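Local coordinates for protein serine acetyltransferase (Entamoeba histolytica, PDB 3Q1X) that probably transfers an acetyl group to the side-chain hydroxyl of L-serine, a step in cysteine biosynthesis, at residues 178-183 with 198-203; 234-239 with 248-253. All coordinates share one frame; numbering follows the deposited sequence.

Interaction 1 of 2, residues 178-183 with 198-203. With SER (serine), chain B.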
loop_
_atom_site.group_PDB
_atom_site.type_symbol
_atom_site.label_atom_id
_atom_site.label_comp_id
_atom_site.label_asym_id
_atom_site.label_seq_id
_atom_site.Cartn_x
_atom_site.Cartn_y
_atom_site.Cartn_z
ATOM N N ILE A 178 10.592 9.841 7.238
ATOM C CA ILE A 178 10.307 9.232 5.949
ATOM C C ILE A 178 9.217 10.074 5.270
ATOM O O ILE A 178 8.095 10.145 5.756
ATOM C CB ILE A 178 9.828 7.759 6.074
ATOM C CG1 ILE A 178 10.916 6.875 6.692
ATOM C CG2 ILE A 178 9.407 7.223 4.715
ATOM C CD1 ILE A 178 10.393 5.609 7.338
ATOM N N ASP A 179 9.555 10.718 4.159
ATOM C CA ASP A 179 8.581 11.471 3.383
ATOM C C ASP A 179 8.015 10.607 2.279
ATOM O O ASP A 179 8.768 9.920 1.578
ATOM C CB ASP A 179 9.228 12.713 2.765
ATOM C CG ASP A 179 8.216 13.771 2.362
ATOM O OD1 ASP A 179 6.985 13.614 2.593
ATOM O OD2 ASP A 179 8.657 14.793 1.816
ATOM N N HIS A 180 6.689 10.656 2.138
ATOM C CA HIS A 180 5.924 9.895 1.122
ATOM C C HIS A 180 5.873 8.409 1.469
ATOM O O HIS A 180 4.800 7.880 1.794
ATOM C CB HIS A 180 6.429 10.188 -0.293
ATOM C CG HIS A 180 6.186 11.601 -0.718
ATOM N ND1 HIS A 180 7.206 12.502 -0.951
ATOM C CD2 HIS A 180 5.033 12.281 -0.911
ATOM C CE1 HIS A 180 6.688 13.666 -1.300
ATOM N NE2 HIS A 180 5.372 13.559 -1.282
ATOM N N GLY A 181 7.017 7.733 1.393
ATOM C CA GLY A 181 7.209 6.502 2.137
ATOM C C GLY A 181 6.916 5.215 1.404
ATOM O O GLY A 181 7.498 4.183 1.729
ATOM N N VAL A 182 6.004 5.242 0.436
ATOM C CA VAL A 182 5.680 3.997 -0.257
ATOM C C VAL A 182 6.939 3.355 -0.835
ATOM O O VAL A 182 7.719 4.011 -1.546
ATOM C CB VAL A 182 4.584 4.183 -1.319
ATOM C CG1 VAL A 182 4.471 2.948 -2.193
ATOM C CG2 VAL A 182 3.249 4.454 -0.640
ATOM N N GLY A 183 7.134 2.080 -0.513
ATOM C CA GLY A 183 8.259 1.302 -1.036
ATOM C C GLY A 183 9.526 1.345 -0.207
ATOM O O GLY A 183 10.507 0.688 -0.567
ATOM N N ILE A 198 14.445 10.128 4.573
ATOM C CA ILE A 198 14.286 9.055 3.587
ATOM C C ILE A 198 13.039 9.274 2.741
ATOM O O ILE A 198 11.965 9.558 3.272
ATOM C CB ILE A 198 14.221 7.654 4.276
ATOM C CG1 ILE A 198 15.549 7.330 4.971
ATOM C CG2 ILE A 198 13.824 6.551 3.290
ATOM C CD1 ILE A 198 15.567 5.994 5.712
ATOM N N TYR A 199 13.191 9.113 1.432
ATOM C CA TYR A 199 12.099 9.253 0.488
ATOM C C TYR A 199 11.512 7.920 0.011
ATOM O O TYR A 199 12.012 6.824 0.344
ATOM C CB TYR A 199 12.535 10.117 -0.696
ATOM C CG TYR A 199 12.692 11.552 -0.300
ATOM C CD1 TYR A 199 11.606 12.429 -0.354
ATOM C CD2 TYR A 199 13.915 12.035 0.187
ATOM C CE1 TYR A 199 11.738 13.757 0.039
ATOM C CE2 TYR A 199 14.057 13.369 0.586
ATOM C CZ TYR A 199 12.965 14.221 0.503
ATOM O OH TYR A 199 13.087 15.530 0.898
ATOM N N GLN A 200 10.445 8.040 -0.772
ATOM C CA GLN A 200 9.732 6.905 -1.340
ATOM C C GLN A 200 10.695 5.955 -2.051
ATOM O O GLN A 200 11.713 6.394 -2.601
ATOM C CB GLN A 200 8.623 7.390 -2.292
ATOM C CG GLN A 200 9.078 8.244 -3.493
ATOM C CD GLN A 200 9.170 9.739 -3.197
ATOM O OE1 GLN A 200 9.433 10.147 -2.076
ATOM N NE2 GLN A 200 8.983 10.558 -4.231
ATOM N N SER A 201 10.393 4.661 -1.987
ATOM C CA SER A 201 11.115 3.636 -2.741
ATOM C C SER A 201 12.586 3.431 -2.367
ATOM O O SER A 201 13.359 2.876 -3.162
ATOM C CB SER A 201 10.988 3.927 -4.244
ATOM O OG SER A 201 9.690 3.604 -4.705
ATOM N N VAL A 202 12.961 3.852 -1.160
ATOM C CA VAL A 202 14.327 3.664 -0.674
ATOM C C VAL A 202 14.462 2.332 0.031
ATOM O O VAL A 202 13.666 2.010 0.916
ATOM C CB VAL A 202 14.760 4.800 0.267
ATOM C CG1 VAL A 202 15.952 4.381 1.145
ATOM C CG2 VAL A 202 15.079 6.040 -0.539
ATOM N N THR A 203 15.466 1.563 -0.367
ATOM C CA THR A 203 15.827 0.346 0.359
ATOM C C THR A 203 17.114 0.524 1.155
ATOM O O THR A 203 18.146 0.934 0.610
ATOM C CB THR A 203 15.941 -0.881 -0.570
ATOM O OG1 THR A 203 14.659 -1.147 -1.165
ATOM C CG2 THR A 203 16.398 -2.113 0.216
HETATM N N SER B . 7.139 16.600 0.464
HETATM C CA SER B . 8.221 17.310 -0.283
HETATM C C SER B . 7.699 18.610 -0.877
HETATM O O SER B . 6.512 18.917 -0.781
HETATM C CB SER B . 8.786 16.412 -1.388
HETATM O OG SER B . 7.808 16.151 -2.386
HETATM O OXT SER B . 8.454 19.375 -1.463
HETATM O O HOH W 1 10.813 16.381 1.784
#
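Asp-179 donates its backbone N-H to Ile-198 O, with N and O 2.8 Å apart. Ile-178 and Ile-198 pair as parallel bridge partners, their side chains side by side with CG1 of Ile-178 4.2 Å from CB of Ile-198. At the other end Ser-201 N reaches Val-182 O at 2.8 Å, so the corner is held at both ends.

The Asp-179 carboxylate lies beside the Tyr-199 ring because CG stands anti to the backbone N (chi1 -160°). Its OD2 accepts from the bound serine's N at 2.7 Å and from a water, which in turn accepts from Tyr-199 OH. Tyr-199 OH is also hydrogen-bonded to His-208 N of the second subunit. His-180 turns its ring edge to the serine OG and lies alongside the Gln-200 amide, the planes 77° apart; Gln-200 NE2 is hydrogen-bonded to Thr-203 OG1 of the second subunit. Arg-222 of the second subunit also binds this serine, so the pocket straddles two chains.

Strands 177-178 and 197-198 end here, neighbours in one face of the left-handed beta-helix; strands 185-186 and 203-205 continue on the next face, with 231-232 stacked beyond 197-198.

Interaction 2 of 2, residues 234-239 with 248-253; sequences TGAKVL and VRIGAN
Thr-234 O is approached by two consecutive residues of the next coil. Asn-253 N donates to it at 2.7 Å, nearly straight (161° at the hydrogen) and in the carbonyl plane, while Ala-252 CA sends a C-H toward the same oxygen from 3.1 Å. This is a corner of the left-handed parallel beta-helix built from hexapeptide repeats: the turn at Thr-234 and Gly-235 leads into strand 237-239, and the turn at Ala-252 and Asn-253, which follows strand 248-250, stacks on it.

Gly-235 and Asn-253 occupy matching places in the two turns, and both have positive phi. Asn-253 folds its amide back so that OD1 comes to 3.6 Å from Gly-235 CA, with CG anti to its own carbonyl carbon (chi1 -78°). Having no side chain, the glycine can take the oxygen this close. The amide's polar partners lie across the trimer interface: OD1 accepts from Lys-237 NZ of the second subunit, and ND2 donates to Asn-253 O there. The same exchange, run in the other direction, ties this chain to the third subunit.

Inside the coil the contact is apolar. Ile-250 points its side chain toward 234-239, and its CG2 branch meets Ala-236 CB at 3.8 Å. The other branch ends in CD1, more loosely placed at 4.5 Å from Val-238 CG2. Ile-256 touches both Val-238 and Ile-250 and continues the interior packing into strand 255-256.

Lys-237 curls its chain back over its own turn, bent at its second and fourth torsions and extended at the third, and NZ donates to Gly-235 O at 2.6 Å, tilted 34° from the carbonyl plane.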
loop_
_atom_site.group_PDB
_atom_site.type_symbol
_atom_site.label_atom_id
_atom_site.label_comp_id
_atom_site.label_asym_id
_atom_site.label_seq_id
_atom_site.Cartn_x
_atom_site.Cartn_y
_atom_site.Cartn_z
ATOM N N THR A 234 14.861 9.496 -3.659
ATOM C CA THR A 234 13.860 8.598 -4.220
ATOM C C THR A 234 14.457 7.461 -5.043
ATOM O O THR A 234 15.233 7.699 -5.970
ATOM C CB THR A 234 12.876 9.356 -5.131
ATOM O OG1 THR A 234 12.505 10.605 -4.523
ATOM C CG2 THR A 234 11.649 8.506 -5.369
ATOM N N GLY A 235 14.082 6.230 -4.698
ATOM C CA GLY A 235 14.457 5.055 -5.483
ATOM C C GLY A 235 15.829 4.474 -5.196
ATOM O O GLY A 235 16.204 3.447 -5.772
ATOM N N ALA A 236 16.581 5.119 -4.307
ATOM C CA ALA A 236 17.932 4.659 -3.978
ATOM C C ALA A 236 17.895 3.284 -3.317
ATOM O O ALA A 236 17.079 3.040 -2.420
ATOM C CB ALA A 236 18.648 5.677 -3.100
ATOM N N LYS A 237 18.756 2.381 -3.790
ATOM C CA LYS A 237 18.845 1.020 -3.257
ATOM C C LYS A 237 20.206 0.820 -2.605
ATOM O O LYS A 237 21.216 0.635 -3.291
ATOM C CB LYS A 237 18.609 -0.045 -4.346
ATOM C CG LYS A 237 17.314 0.099 -5.173
ATOM C CD LYS A 237 16.082 0.267 -4.287
ATOM C CE LYS A 237 14.781 0.306 -5.102
ATOM N NZ LYS A 237 14.743 1.344 -6.168
ATOM N N VAL A 238 20.217 0.850 -1.280
ATOM C CA VAL A 238 21.451 0.725 -0.507
ATOM C C VAL A 238 21.473 -0.669 0.097
ATOM O O VAL A 238 20.653 -0.996 0.961
ATOM C CB VAL A 238 21.545 1.818 0.583
ATOM C CG1 VAL A 238 22.908 1.789 1.269
ATOM C CG2 VAL A 238 21.288 3.192 -0.027
ATOM N N LEU A 239 22.393 -1.504 -0.382
ATOM C CA LEU A 239 22.323 -2.928 -0.095
ATOM C C LEU A 239 23.596 -3.512 0.497
ATOM O O LEU A 239 24.705 -3.157 0.096
ATOM C CB LEU A 239 21.912 -3.711 -1.351
ATOM C CG LEU A 239 20.618 -3.280 -2.064
ATOM C CD1 LEU A 239 20.453 -4.020 -3.361
ATOM C CD2 LEU A 239 19.371 -3.476 -1.198
ATOM N N VAL A 248 25.892 12.566 4.408
ATOM C CA VAL A 248 25.901 11.998 3.067
ATOM C C VAL A 248 24.573 12.306 2.370
ATOM O O VAL A 248 23.505 12.183 2.968
ATOM C CB VAL A 248 26.157 10.462 3.105
ATOM C CG1 VAL A 248 25.918 9.828 1.748
ATOM C CG2 VAL A 248 27.583 10.166 3.582
ATOM N N ARG A 249 24.661 12.739 1.116
ATOM C CA ARG A 249 23.494 12.951 0.265
ATOM C C ARG A 249 23.491 11.881 -0.824
ATOM O O ARG A 249 24.482 11.714 -1.542
ATOM C CB ARG A 249 23.536 14.354 -0.359
ATOM C CG ARG A 249 23.407 15.503 0.641
ATOM C CD ARG A 249 24.119 16.777 0.154
ATOM N NE ARG A 249 23.736 17.962 0.929
ATOM C CZ ARG A 249 23.253 19.093 0.413
ATOM N NH1 ARG A 249 23.093 19.231 -0.902
ATOM N NH2 ARG A 249 22.930 20.097 1.218
ATOM N N ILE A 250 22.392 11.137 -0.931
ATOM C CA ILE A 250 22.270 10.099 -1.955
ATOM C C ILE A 250 21.204 10.474 -2.979
ATOM O O ILE A 250 20.057 10.747 -2.618
ATOM C CB ILE A 250 21.968 8.719 -1.336
ATOM C CG1 ILE A 250 23.115 8.298 -0.409
ATOM C CG2 ILE A 250 21.757 7.670 -2.428
ATOM C CD1 ILE A 250 22.699 7.354 0.701
ATOM N N GLY A 251 21.599 10.487 -4.252
ATOM C CA GLY A 251 20.719 10.896 -5.352
ATOM C C GLY A 251 19.685 9.866 -5.764
ATOM O O GLY A 251 19.736 8.703 -5.341
ATOM N N ALA A 252 18.745 10.294 -6.605
ATOM C CA ALA A 252 17.624 9.444 -7.020
ATOM C C ALA A 252 18.072 8.191 -7.785
ATOM O O ALA A 252 19.044 8.222 -8.541
ATOM C CB ALA A 252 16.614 10.247 -7.834
ATOM N N ASN A 253 17.360 7.088 -7.557
ATOM C CA ASN A 253 17.593 5.816 -8.249
ATOM C C ASN A 253 19.002 5.220 -8.119
ATOM O O ASN A 253 19.374 4.338 -8.891
ATOM C CB ASN A 253 17.187 5.924 -9.728
ATOM C CG ASN A 253 15.684 5.834 -9.932
ATOM O OD1 ASN A 253 14.921 5.693 -8.975
ATOM N ND2 ASN A 253 15.253 5.912 -11.187
#

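How the interactions relate
Both interactions are buried and stack coils at one corner of the beta-helix, with interaction 1 nearer the centre of the chain. They are adjoining layers: Thr-203 of interaction 1 pairs with the backbone of 234-239, its O probably hydrogen-bonded to Val-238 N and its N to Ala-236 O, and Gln-200 CG packs on Thr-234 CG2. Their chemistry differs. Segment 178-183 brings a carboxylate and an imidazole to a bound serine, and the phenol of 198-203 joins the carboxylate through a water, whereas 234-239 with 248-253 turns its polar groups, a lysine and an asparagine, to the other subunits and packs aliphatic side chains inside. Each layer contacts both neighbouring chains.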